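Local atomic coordinates of importin subunit beta-1 (PDB entry 5OWU), a protein that carries proteins into the nucleus, acting with importin alpha, the partner that recognises the classical nuclear localisation signal of the cargo. Residues 57-62 and 108-113; 43-48 and 97-102; 809-814 and 852-857; 801-806 and 845-850; 266-271 and 319-324. All coordinates share one frame; numbering follows the deposited sequence. Where two conformers were deposited one is given.

How the contacts relate
From the N terminus, contacts 1 and 2 both join HEAT 2 to HEAT 3. Contact 2 pairs helix 37-48 with helix 90-104 and closes its loop at 97-102; contact 1 pairs helix 55-67 with helix 109-126. Their segments alternate along the chain, so the loops cross. They also touch, through Arg58 and Leu48. Contact 5 follows in series, bringing HEAT 7 and HEAT 8 together at helices 260-274 and 317-332. Near the C terminus contacts 4 and 3 cross in the same way and lie at two levels of one helix pair, 796-812 and 842-860, between HEAT 18 and HEAT 19. Contacts 1 and 3 have centres about 66 Å apart.

Contact 1 of 5, residues 57-62 and 108-113; sequences GRILAA and EPRIAN
Ile111 lays its terminal methyl over one face of the Arg58 guanidinium. CD1 stands 3.5 Å above that plane, displaced toward the rim on the NE side, and the same methyl is 3.8 Å from Arg58 CB. The two side chains run obliquely to each other. Arg58 starts out extended and then turns at chi3 (58°), which folds its planar end back over the isoleucine. Its NE is hydrogen-bonded to Leu48 O of helix 37-48, so the group is fixed from outside while its flat surface serves as an apolar platform. Arginine suits this place because one residue supplies both a hydrogen-bond donor and a flat face and aliphatic chain on which the methyl can lie.

Ile59 works on the neighbouring strip. Its chi2 of 148° stops some thirty degrees short of fully extended and carries CD1 to 3.7 Å from Arg110 CB. The two side chains cross nearly at a right angle, with Arg110 NH1 also 3.8 Å from Ile59 CD1. Ile59 CG1 and Ile111 CD1 meet at 4.2 Å, joining the two halves of the interface. Isoleucine suits both places because its branched apolar chain can touch an arginine and the other isoleucine together.

The short helical segments run almost parallel, at 10°, with axes 9.4 Å apart. They belong to HEAT 2 and HEAT 3, whose second helices, 55-67 and 109-126, lie side by side here; helix 37-48 packs against Ala61 and Ala62, and helix 3-15 against Leu60.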
# COMPACT_ATOMS: atom_id res chain seq x y z
N GLY A 57 -28.96 -16.52 -15.00
CA GLY A 57 -29.10 -17.61 -14.04
C GLY A 57 -28.05 -18.69 -14.23
O GLY A 57 -27.57 -19.27 -13.26
N ARG A 58 -27.68 -18.97 -15.48
CA ARG A 58 -26.64 -19.96 -15.76
C ARG A 58 -25.28 -19.47 -15.28
O ARG A 58 -24.52 -20.19 -14.61
CB ARG A 58 -26.61 -20.26 -17.26
CG ARG A 58 -27.96 -20.71 -17.84
CD ARG A 58 -27.94 -20.74 -19.37
NE ARG A 58 -26.89 -21.62 -19.88
CZ ARG A 58 -26.61 -21.80 -21.17
NH1 ARG A 58 -27.30 -21.15 -22.10
NH2 ARG A 58 -25.63 -22.61 -21.53
N ILE A 59 -24.95 -18.22 -15.62
CA ILE A 59 -23.72 -17.60 -15.13
C ILE A 59 -23.71 -17.60 -13.61
O ILE A 59 -22.70 -17.95 -12.98
CB ILE A 59 -23.60 -16.17 -15.71
CG1 ILE A 59 -23.42 -16.25 -17.23
CG2 ILE A 59 -22.44 -15.41 -15.08
CD1 ILE A 59 -24.02 -15.08 -17.99
N LEU A 60 -24.84 -17.26 -12.99
CA LEU A 60 -24.92 -17.24 -11.54
C LEU A 60 -24.70 -18.63 -10.95
O LEU A 60 -24.02 -18.78 -9.93
CB LEU A 60 -26.27 -16.68 -11.10
CG LEU A 60 -26.57 -16.72 -9.60
CD1 LEU A 60 -25.66 -15.78 -8.83
CD2 LEU A 60 -28.04 -16.38 -9.35
N ALA A 61 -25.27 -19.66 -11.57
CA ALA A 61 -25.04 -21.03 -11.11
C ALA A 61 -23.54 -21.33 -11.04
O ALA A 61 -23.02 -21.76 -9.99
CB ALA A 61 -25.72 -22.02 -12.04
N ALA A 62 -22.84 -21.09 -12.15
CA ALA A 62 -21.41 -21.38 -12.19
C ALA A 62 -20.63 -20.55 -11.17
O ALA A 62 -19.75 -21.08 -10.48
CB ALA A 62 -20.87 -21.13 -13.59
N GLU A 108 -21.51 -18.72 -26.45
CA GLU A 108 -21.81 -17.51 -25.69
C GLU A 108 -20.62 -17.18 -24.79
O GLU A 108 -20.34 -17.93 -23.84
CB GLU A 108 -23.07 -17.72 -24.85
CG GLU A 108 -23.33 -16.64 -23.80
CD GLU A 108 -23.37 -15.24 -24.37
OE1 GLU A 108 -22.62 -14.38 -23.87
OE2 GLU A 108 -24.15 -15.01 -25.32
N PRO A 109 -19.90 -16.08 -25.03
CA PRO A 109 -18.66 -15.84 -24.24
C PRO A 109 -18.88 -15.68 -22.75
O PRO A 109 -17.94 -15.92 -21.98
CB PRO A 109 -18.08 -14.56 -24.87
CG PRO A 109 -19.21 -13.90 -25.55
CD PRO A 109 -20.12 -15.01 -26.02
N ARG A 110 -20.07 -15.26 -22.31
CA ARG A 110 -20.32 -15.14 -20.87
C ARG A 110 -20.43 -16.51 -20.21
O ARG A 110 -19.96 -16.71 -19.08
CB ARG A 110 -21.59 -14.33 -20.63
CG ARG A 110 -21.49 -12.86 -21.01
CD ARG A 110 -22.55 -12.03 -20.30
NE ARG A 110 -23.80 -11.98 -21.03
CZ ARG A 110 -24.99 -11.77 -20.48
NH1 ARG A 110 -25.11 -11.60 -19.16
NH2 ARG A 110 -26.06 -11.73 -21.24
N ILE A 111 -21.06 -17.46 -20.91
CA ILE A 111 -21.10 -18.84 -20.44
C ILE A 111 -19.69 -19.39 -20.37
O ILE A 111 -19.29 -20.02 -19.38
CB ILE A 111 -21.99 -19.70 -21.36
CG1 ILE A 111 -23.45 -19.25 -21.30
CG2 ILE A 111 -21.86 -21.19 -21.03
CD1 ILE A 111 -24.11 -19.44 -19.94
N ALA A 112 -18.91 -19.16 -21.43
CA ALA A 112 -17.54 -19.66 -21.50
C ALA A 112 -16.68 -19.09 -20.38
O ALA A 112 -15.88 -19.81 -19.78
CB ALA A 112 -16.94 -19.30 -22.86
N ASN A 113 -16.82 -17.80 -20.09
CA ASN A 113 -16.06 -17.18 -19.00
C ASN A 113 -16.44 -17.77 -17.64
O ASN A 113 -15.57 -18.16 -16.85
CB ASN A 113 -16.30 -15.67 -19.01
CG ASN A 113 -15.31 -14.91 -18.13
OD1 ASN A 113 -14.11 -15.17 -18.16
ND2 ASN A 113 -15.82 -13.98 -17.34

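Contact 2 of 5, residues 43-48 and 97-102; sequences LSSQVL and KTNALT
Asn99 and Ser45 form the polar centre of a HEAT-repeat interface, in which the first helix of HEAT 3 lies against the first helix of HEAT 2. Asn99 loses the most surface of any residue here. Its firm bond runs from ND2 to Ser45 OG, at 3.0 Å with an angle of 160° at the hydrogen. A second, from ND2 to Gln46 OE1 at 2.7 Å, holds for one conformer of the glutamine and is less certain. Both acceptors lie close to the Asn99 amide plane, where the two N-H bonds of a primary amide point.

Gln46 was modelled in two conformers; in the one considered here its chain bends at chi2 to bring OE1 back toward the neighbouring helix. The two amide planes are close to perpendicular. ND2 sits 73° out of the Gln46 carbonyl plane, not on a lone pair.

Ser45 OG occupies the place between its own backbone N and carbonyl carbon (chi1 87°). From there the hydroxyl also hydrogen-bonds to Gly42 O, one turn back, and so can receive from Asn99 while giving to its own helix. A small hydroxyl suits a buried site where the backbones come this near, the CA atoms of Ser45 and Asn99 being 5.9 Å apart. Beside this polar group, one turn on, Leu48 extends toward the other helix, where Leu118 of helix 109-126 also packs on it; its methyl CD2 stops 4.3 Å from Ala100 CA.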
# COMPACT_ATOMS: atom_id res chain seq x y z
N LEU A 43 -26.48 -29.81 -9.44
CA LEU A 43 -27.54 -29.02 -10.05
C LEU A 43 -27.00 -27.71 -10.61
O LEU A 43 -27.41 -27.28 -11.69
CB LEU A 43 -28.63 -28.73 -9.02
CG LEU A 43 -29.58 -29.89 -8.67
CD1 LEU A 43 -30.40 -29.53 -7.44
CD2 LEU A 43 -30.49 -30.21 -9.83
N SER A 44 -26.09 -27.05 -9.88
CA SER A 44 -25.46 -25.84 -10.40
C SER A 44 -24.81 -26.12 -11.75
O SER A 44 -25.00 -25.37 -12.72
CB SER A 44 -24.41 -25.33 -9.40
OG SER A 44 -25.01 -24.90 -8.19
N SER A 45 -24.05 -27.22 -11.84
CA SER A 45 -23.41 -27.55 -13.09
C SER A 45 -24.42 -27.87 -14.18
O SER A 45 -24.17 -27.59 -15.36
CB SER A 45 -22.44 -28.72 -12.89
OG SER A 45 -23.09 -29.97 -13.01
N GLN A 46 -25.59 -28.43 -13.82
CA GLN A 46 -26.59 -28.74 -14.84
C GLN A 46 -27.26 -27.48 -15.35
O GLN A 46 -27.57 -27.37 -16.54
CB GLN A 46 -27.63 -29.73 -14.30
CG GLN A 46 -27.14 -31.18 -14.16
CD GLN A 46 -26.83 -31.88 -15.49
OE1 GLN A 46 -25.96 -32.75 -15.55
NE2 GLN A 46 -27.56 -31.52 -16.56
N VAL A 47 -27.50 -26.50 -14.47
CA VAL A 47 -28.11 -25.25 -14.93
C VAL A 47 -27.13 -24.49 -15.81
O VAL A 47 -27.52 -23.89 -16.82
CB VAL A 47 -28.57 -24.41 -13.72
CG1 VAL A 47 -29.04 -23.02 -14.17
CG2 VAL A 47 -29.70 -25.13 -12.99
N LEU A 48 -25.84 -24.52 -15.47
CA LEU A 48 -24.84 -23.87 -16.32
C LEU A 48 -25.03 -24.22 -17.79
O LEU A 48 -24.91 -23.36 -18.66
CB LEU A 48 -23.44 -24.24 -15.86
CG LEU A 48 -22.26 -23.75 -16.70
CD1 LEU A 48 -22.31 -22.24 -16.91
CD2 LEU A 48 -20.97 -24.16 -16.04
N LYS A 97 -17.53 -31.85 -13.74
CA LYS A 97 -16.42 -31.50 -14.61
C LYS A 97 -16.82 -31.59 -16.08
O LYS A 97 -16.51 -30.70 -16.87
CB LYS A 97 -15.23 -32.42 -14.34
CG LYS A 97 -14.62 -32.32 -12.96
CD LYS A 97 -13.38 -33.20 -12.91
CE LYS A 97 -13.13 -33.78 -11.56
NZ LYS A 97 -11.96 -34.71 -11.62
N THR A 98 -17.52 -32.67 -16.45
CA THR A 98 -17.99 -32.80 -17.83
C THR A 98 -18.90 -31.63 -18.22
O THR A 98 -18.78 -31.09 -19.33
CB THR A 98 -18.73 -34.13 -18.00
OG1 THR A 98 -17.84 -35.21 -17.67
CG2 THR A 98 -19.20 -34.30 -19.44
N ASN A 99 -19.82 -31.24 -17.33
CA ASN A 99 -20.73 -30.14 -17.66
C ASN A 99 -19.98 -28.82 -17.79
O ASN A 99 -20.25 -28.02 -18.70
CB ASN A 99 -21.82 -30.03 -16.59
CG ASN A 99 -22.83 -31.17 -16.67
OD1 ASN A 99 -22.87 -31.91 -17.66
ND2 ASN A 99 -23.64 -31.31 -15.64
N ALA A 100 -19.03 -28.57 -16.89
CA ALA A 100 -18.21 -27.36 -16.98
C ALA A 100 -17.44 -27.32 -18.29
O ALA A 100 -17.37 -26.28 -18.95
CB ALA A 100 -17.25 -27.30 -15.79
N LEU A 101 -16.84 -28.44 -18.68
CA LEU A 101 -16.11 -28.49 -19.94
C LEU A 101 -17.04 -28.29 -21.12
O LEU A 101 -16.65 -27.68 -22.12
CB LEU A 101 -15.36 -29.81 -20.07
CG LEU A 101 -14.06 -29.93 -19.26
CD1 LEU A 101 -13.62 -31.39 -19.16
CD2 LEU A 101 -12.96 -29.08 -19.88
N THR A 102 -18.27 -28.78 -21.03
CA THR A 102 -19.25 -28.52 -22.08
C THR A 102 -19.51 -27.02 -22.19
O THR A 102 -19.52 -26.46 -23.30
CB THR A 102 -20.56 -29.26 -21.79
OG1 THR A 102 -20.34 -30.67 -21.93
CG2 THR A 102 -21.67 -28.82 -22.75

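Contact 3 of 5, residues 809-814 and 852-857; sequences IAAMFP and REQQKR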
# COMPACT_ATOMS: atom_id res chain seq x y z
N ILE A 809 10.90 -6.71 32.13
CA ILE A 809 10.42 -7.97 32.68
C ILE A 809 11.54 -8.65 33.46
O ILE A 809 11.33 -9.13 34.58
CB ILE A 809 9.86 -8.87 31.57
CG1 ILE A 809 8.58 -8.24 30.99
CG2 ILE A 809 9.56 -10.27 32.11
CD1 ILE A 809 8.03 -8.94 29.77
N ALA A 810 12.76 -8.66 32.90
CA ALA A 810 13.88 -9.21 33.64
C ALA A 810 14.02 -8.54 35.01
O ALA A 810 14.22 -9.22 36.02
CB ALA A 810 15.18 -9.06 32.85
N ALA A 811 13.92 -7.21 35.05
CA ALA A 811 14.11 -6.50 36.31
C ALA A 811 13.01 -6.81 37.31
O ALA A 811 13.23 -6.70 38.52
CB ALA A 811 14.15 -4.99 36.05
N MET A 812 11.82 -7.18 36.83
CA MET A 812 10.72 -7.45 37.75
C MET A 812 10.89 -8.76 38.51
O MET A 812 10.29 -8.93 39.57
CB MET A 812 9.40 -7.48 36.99
CG MET A 812 8.92 -6.12 36.55
SD MET A 812 7.43 -6.23 35.58
CE MET A 812 6.34 -7.06 36.73
N PHE A 813 11.67 -9.70 37.98
CA PHE A 813 11.82 -11.00 38.63
C PHE A 813 13.29 -11.25 38.98
O PHE A 813 14.01 -11.89 38.20
CB PHE A 813 11.29 -12.13 37.74
CG PHE A 813 9.81 -12.03 37.44
CD1 PHE A 813 9.36 -11.30 36.35
CD2 PHE A 813 8.88 -12.69 38.23
CE1 PHE A 813 8.01 -11.21 36.06
CE2 PHE A 813 7.52 -12.61 37.94
CZ PHE A 813 7.09 -11.87 36.86
N PRO A 814 13.78 -10.78 40.13
CA PRO A 814 15.14 -11.13 40.54
C PRO A 814 15.26 -12.51 41.19
O PRO A 814 16.38 -12.91 41.52
CB PRO A 814 15.49 -10.02 41.54
CG PRO A 814 14.18 -9.69 42.17
CD PRO A 814 13.13 -9.86 41.09
N ARG A 852 20.57 -5.89 27.81
CA ARG A 852 21.73 -6.78 27.87
C ARG A 852 22.20 -6.96 29.30
O ARG A 852 22.47 -8.08 29.75
CB ARG A 852 22.85 -6.22 26.99
CG ARG A 852 24.09 -7.09 26.91
CD ARG A 852 23.74 -8.50 26.45
NE ARG A 852 24.92 -9.25 26.05
CZ ARG A 852 24.91 -10.54 25.73
NH1 ARG A 852 23.78 -11.23 25.79
NH2 ARG A 852 26.03 -11.15 25.37
N GLU A 853 22.31 -5.85 30.05
CA GLU A 853 22.64 -5.93 31.46
C GLU A 853 21.70 -6.89 32.18
O GLU A 853 22.14 -7.82 32.87
CB GLU A 853 22.58 -4.54 32.10
CG GLU A 853 23.54 -3.53 31.48
CD GLU A 853 23.24 -2.11 31.94
OE1 GLU A 853 22.56 -1.94 32.97
OE2 GLU A 853 23.69 -1.17 31.25
N GLN A 854 20.39 -6.68 32.02
CA GLN A 854 19.44 -7.50 32.77
C GLN A 854 19.47 -8.95 32.33
O GLN A 854 19.35 -9.86 33.16
CB GLN A 854 18.03 -6.92 32.64
CG GLN A 854 17.86 -5.59 33.34
CD GLN A 854 18.18 -5.68 34.82
OE1 GLN A 854 17.76 -6.62 35.50
NE2 GLN A 854 18.96 -4.73 35.32
N GLN A 855 19.64 -9.20 31.03
CA GLN A 855 19.71 -10.57 30.53
C GLN A 855 20.91 -11.31 31.11
O GLN A 855 20.78 -12.44 31.60
CB GLN A 855 19.77 -10.55 29.00
CG GLN A 855 19.97 -11.92 28.35
CD GLN A 855 21.41 -12.17 27.94
OE1 GLN A 855 22.12 -11.26 27.51
NE2 GLN A 855 21.85 -13.41 28.07
N LYS A 856 22.09 -10.68 31.06
CA LYS A 856 23.28 -11.30 31.64
C LYS A 856 23.09 -11.56 33.13
O LYS A 856 23.48 -12.62 33.64
CB LYS A 856 24.50 -10.41 31.41
CG LYS A 856 24.94 -10.34 29.96
CD LYS A 856 26.14 -9.42 29.80
CE LYS A 856 27.09 -9.94 28.73
NZ LYS A 856 27.74 -11.22 29.14
N ARG A 857 22.49 -10.60 33.85
CA ARG A 857 22.21 -10.84 35.26
C ARG A 857 21.27 -12.03 35.43
O ARG A 857 21.41 -12.81 36.39
CB ARG A 857 21.62 -9.59 35.91
CG ARG A 857 21.07 -9.84 37.30
CD ARG A 857 20.91 -8.56 38.10
NE ARG A 857 22.11 -8.25 38.89
CZ ARG A 857 22.49 -8.93 39.97
NH1 ARG A 857 21.78 -9.97 40.39
NH2 ARG A 857 23.58 -8.58 40.62
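At the junction of HEAT 18 and HEAT 19, Ala810 near the end of helix 796-812 meets Gln854 of helix 842-860. The closest touch is between methyl and methylene: Ala810 CB lies 3.6 Å from Gln854 CB. Both bonds from CA to CB point at the opposite segment, and the CA atoms of Ala810 and Gln854 are 5.9 Å apart. The small methyl of Ala810 suits a place where the backbones come this close.

Gln854 also touches with its amide. Its chain bends at chi2 (-58°), which brings OE1 alongside Ala811. Gln854 OE1 then comes 3.7 Å from Ala811 CA and 4.0 Å from Ala811 CB, a packing contact without a hydrogen bond.

HEAT repeats stack their helices in successive layers to build the importin solenoid, and this pair belongs to its last two repeats. Just beyond the alanines, Phe813 N bonds to Ala810 O and only weakly to Ile809 O. Phe813 O in turn accepts a hydrogen bond from Gln858 NE2 on the facing helix, and Tyr822, in the loop before helix 825-836, packs on Ala810.

Contact 4 of 5, residues 801-806 and 845-850; sequences AAVGLI and KDTARW
Val803 and Thr847 meet where the HEAT 18 and HEAT 19 helices 796-812 and 842-860 pack against each other, their short segments crossing at 21° with axes 8.2 Å apart. Apolar contact carries nearly all of it. Val803 spreads its two methyls over Thr847 and Ala848. CG1 takes the place between backbone N and carbonyl carbon (chi1 77°) and reaches Thr847 CG2 at 3.7 Å, while Val803 CG2 lies 3.8 Å from Ala848 CA and 4.2 Å from its CB. A beta-branched residue suits the place because its two arms address two neighbours at once.

Close backbone approach is the second element. Gly804, lacking a side chain, lets the methyl of Thr847 lie directly against its CA and N.

No hydrogen bond joins the two segments; the polar groups find partners beside them. Thr847 OG1 hydrogen-bonds to Ala843 O, one turn earlier in its own helix, and Trp850 NE1 bonds to Asp808 OD1 on helix 796-812. Threonine suits its position because a chi1 of -53° sets OG1 beside the backbone N and CG2 opposite that N, which points the methyl across: Thr847 CG2 ends 3.4 Å from Gly804 CA.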
# COMPACT_ATOMS: atom_id res chain seq x y z
N ALA A 801 10.73 -0.77 21.95
CA ALA A 801 9.75 -1.25 22.91
C ALA A 801 9.97 -2.72 23.25
O ALA A 801 9.88 -3.11 24.42
CB ALA A 801 8.34 -1.02 22.37
N ALA A 802 10.26 -3.56 22.26
CA ALA A 802 10.40 -5.00 22.51
C ALA A 802 11.62 -5.31 23.37
O ALA A 802 11.54 -6.06 24.35
CB ALA A 802 10.47 -5.75 21.18
N VAL A 803 12.78 -4.75 23.01
CA VAL A 803 13.97 -4.99 23.82
C VAL A 803 13.78 -4.36 25.20
O VAL A 803 14.24 -4.90 26.22
CB VAL A 803 15.21 -4.47 23.06
CG1 VAL A 803 15.33 -2.96 23.14
CG2 VAL A 803 16.47 -5.14 23.57
N GLY A 804 13.05 -3.24 25.26
CA GLY A 804 12.67 -2.69 26.55
C GLY A 804 11.87 -3.67 27.40
O GLY A 804 12.11 -3.80 28.61
N LEU A 805 10.92 -4.37 26.79
CA LEU A 805 10.19 -5.41 27.50
C LEU A 805 11.13 -6.47 28.04
O LEU A 805 10.97 -6.93 29.18
CB LEU A 805 9.15 -6.07 26.58
CG LEU A 805 7.82 -5.36 26.37
CD1 LEU A 805 7.05 -6.05 25.26
CD2 LEU A 805 7.01 -5.34 27.67
N ILE A 806 12.11 -6.89 27.24
CA ILE A 806 13.06 -7.90 27.72
C ILE A 806 13.70 -7.42 29.01
O ILE A 806 13.75 -8.14 30.02
CB ILE A 806 14.11 -8.21 26.63
CG1 ILE A 806 13.43 -8.77 25.38
CG2 ILE A 806 15.14 -9.21 27.16
CD1 ILE A 806 14.38 -9.02 24.20
N LYS A 845 19.36 2.02 21.27
CA LYS A 845 20.59 1.32 21.65
C LYS A 845 20.80 1.38 23.16
O LYS A 845 21.30 0.41 23.75
CB LYS A 845 21.78 1.92 20.90
CG LYS A 845 21.65 1.79 19.38
CD LYS A 845 22.71 2.59 18.63
CE LYS A 845 23.73 1.67 18.00
NZ LYS A 845 24.71 2.41 17.16
N ASP A 846 20.42 2.48 23.80
CA ASP A 846 20.46 2.56 25.25
C ASP A 846 19.55 1.51 25.87
O ASP A 846 19.94 0.78 26.80
CB ASP A 846 20.06 3.96 25.72
CG ASP A 846 20.97 5.05 25.18
OD1 ASP A 846 22.15 4.77 24.89
OD2 ASP A 846 20.50 6.20 25.06
N THR A 847 18.32 1.41 25.36
CA THR A 847 17.39 0.40 25.86
C THR A 847 17.97 -1.00 25.66
O THR A 847 17.86 -1.85 26.55
CB THR A 847 16.04 0.52 25.15
OG1 THR A 847 15.56 1.87 25.26
CG2 THR A 847 15.02 -0.43 25.77
N ALA A 848 18.60 -1.25 24.51
CA ALA A 848 19.22 -2.55 24.27
C ALA A 848 20.34 -2.82 25.26
O ALA A 848 20.54 -3.97 25.69
CB ALA A 848 19.75 -2.64 22.84
N ARG A 849 21.09 -1.79 25.65
CA ARG A 849 22.11 -1.95 26.68
C ARG A 849 21.48 -2.37 28.00
O ARG A 849 21.92 -3.33 28.63
CB ARG A 849 22.91 -0.65 26.83
CG ARG A 849 23.86 -0.60 28.03
CD ARG A 849 25.01 -1.58 27.90
NE ARG A 849 26.17 -1.15 28.69
CZ ARG A 849 27.35 -1.76 28.69
NH1 ARG A 849 27.56 -2.84 27.95
NH2 ARG A 849 28.34 -1.28 29.44
N TRP A 850 20.43 -1.65 28.43
CA TRP A 850 19.70 -2.04 29.63
C TRP A 850 19.27 -3.50 29.56
O TRP A 850 19.47 -4.28 30.50
CB TRP A 850 18.51 -1.09 29.82
CG TRP A 850 17.39 -1.59 30.70
CD1 TRP A 850 16.14 -1.96 30.30
CD2 TRP A 850 17.42 -1.76 32.13
NE1 TRP A 850 15.39 -2.35 31.38
CE2 TRP A 850 16.15 -2.24 32.51
CE3 TRP A 850 18.39 -1.56 33.11
CZ2 TRP A 850 15.83 -2.52 33.84
CZ3 TRP A 850 18.07 -1.83 34.43
CH2 TRP A 850 16.80 -2.31 34.78

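Contact 5 of 5, residues 266-271 and 319-324; sequences ALYALT and LSSIKD
Tyr268 swings its ring away from its own helix with CG trans to the backbone N (chi1 157°), and Ser321 holds OG beside its own backbone N (chi1 -50°), which brings the ring edge and the hydroxyl oxygen together between the two segments. Ser321 OG lies 3.6 Å from Tyr268 CD2 and 3.7 Å from Tyr268 CE2. That hydroxyl is engaged with Phe317 O in its own helix, so a small residue keeps its polar group paired while its oxygen lies at the ring edge. A long flat side chain suits a gap this wide, since the nearest CA atoms, those of Tyr268 and Ser321, are 8.1 Å apart.

Asp324 is a doubtful neighbour. The modelled separation of Tyr268 OH and Asp324 OD2 is too short to be real, so the exact placing of these two polar ends is uncertain.

A chain of another protein packs on this site as well, against Ala266, Tyr268, Ser320 and Ser321. Within importin beta, the contact joins helix 260-274 of HEAT 7 to helix 317-332 of HEAT 8. Helix 280-306 runs beside both, with Phe289 against Leu267 and Thr271 and Trp290 against Ser321.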
# COMPACT_ATOMS: atom_id res chain seq x y z
N ALA A 266 19.36 -8.77 -26.84
CA ALA A 266 18.23 -8.20 -27.57
C ALA A 266 17.47 -7.09 -26.85
O ALA A 266 17.22 -6.04 -27.43
CB ALA A 266 17.24 -9.30 -27.94
N LEU A 267 17.08 -7.32 -25.59
CA LEU A 267 16.08 -6.44 -24.99
C LEU A 267 16.62 -5.03 -24.77
O LEU A 267 15.86 -4.05 -24.87
CB LEU A 267 15.60 -7.05 -23.67
CG LEU A 267 14.52 -8.14 -23.77
CD1 LEU A 267 14.12 -8.68 -22.39
CD2 LEU A 267 13.29 -7.63 -24.48
N TYR A 268 17.91 -4.89 -24.48
CA TYR A 268 18.50 -3.57 -24.34
C TYR A 268 18.28 -2.74 -25.61
O TYR A 268 17.68 -1.65 -25.58
CB TYR A 268 19.98 -3.73 -24.01
CG TYR A 268 20.85 -2.55 -24.35
CD1 TYR A 268 21.40 -2.42 -25.62
CD2 TYR A 268 21.15 -1.57 -23.41
CE1 TYR A 268 22.21 -1.36 -25.95
CE2 TYR A 268 21.95 -0.50 -23.73
CZ TYR A 268 22.48 -0.41 -25.00
OH TYR A 268 23.29 0.65 -25.34
N ALA A 269 18.72 -3.28 -26.75
CA ALA A 269 18.57 -2.58 -28.02
C ALA A 269 17.10 -2.36 -28.36
O ALA A 269 16.71 -1.25 -28.73
CB ALA A 269 19.27 -3.38 -29.12
N LEU A 270 16.28 -3.40 -28.23
CA LEU A 270 14.87 -3.30 -28.61
C LEU A 270 14.14 -2.22 -27.82
O LEU A 270 13.49 -1.33 -28.39
CB LEU A 270 14.18 -4.65 -28.42
CG LEU A 270 14.63 -5.84 -29.28
CD1 LEU A 270 13.87 -7.09 -28.89
CD2 LEU A 270 14.45 -5.55 -30.76
N THR A 271 14.24 -2.28 -26.49
CA THR A 271 13.48 -1.34 -25.66
C THR A 271 14.00 0.08 -25.83
O THR A 271 13.22 1.03 -25.86
CB THR A 271 13.51 -1.77 -24.19
OG1 THR A 271 14.85 -1.71 -23.68
CG2 THR A 271 12.97 -3.19 -24.05
N LEU A 319 22.63 1.32 -14.65
CA LEU A 319 23.88 2.08 -14.62
C LEU A 319 24.59 2.03 -15.97
O LEU A 319 24.94 3.07 -16.54
CB LEU A 319 24.78 1.53 -13.52
CG LEU A 319 26.08 2.30 -13.26
CD1 LEU A 319 25.77 3.68 -12.72
CD2 LEU A 319 26.98 1.55 -12.29
N SER A 320 24.77 0.83 -16.52
CA SER A 320 25.49 0.66 -17.77
C SER A 320 24.78 1.34 -18.94
O SER A 320 25.43 1.74 -19.90
CB SER A 320 25.66 -0.82 -18.08
OG SER A 320 26.29 -1.51 -17.02
N SER A 321 23.45 1.44 -18.88
CA SER A 321 22.66 1.89 -20.02
C SER A 321 22.31 3.38 -19.98
O SER A 321 21.66 3.86 -20.91
CB SER A 321 21.36 1.08 -20.09
OG SER A 321 21.62 -0.31 -20.02
N ILE A 322 22.72 4.10 -18.93
CA ILE A 322 22.30 5.49 -18.75
C ILE A 322 22.57 6.30 -20.01
O ILE A 322 21.71 7.06 -20.48
CB ILE A 322 23.00 6.11 -17.53
CG1 ILE A 322 22.41 5.55 -16.25
CG2 ILE A 322 22.87 7.63 -17.54
CD1 ILE A 322 23.17 5.94 -15.02
N LYS A 323 23.79 6.18 -20.54
CA LYS A 323 24.21 6.92 -21.72
C LYS A 323 23.17 6.82 -22.84
O LYS A 323 22.91 7.81 -23.54
CB LYS A 323 25.56 6.40 -22.22
CG LYS A 323 26.76 6.65 -21.29
CD LYS A 323 28.05 5.93 -21.77
CE LYS A 323 29.18 5.95 -20.72
NZ LYS A 323 30.34 5.03 -21.02
N ASP A 324 22.60 5.64 -23.04
CA ASP A 324 21.68 5.39 -24.15
C ASP A 324 20.20 5.51 -23.79
O ASP A 324 19.40 5.87 -24.65
CB ASP A 324 21.95 4.00 -24.72
CG ASP A 324 23.43 3.70 -24.87
OD1 ASP A 324 24.18 4.63 -25.24
OD2 ASP A 324 23.86 2.57 -24.59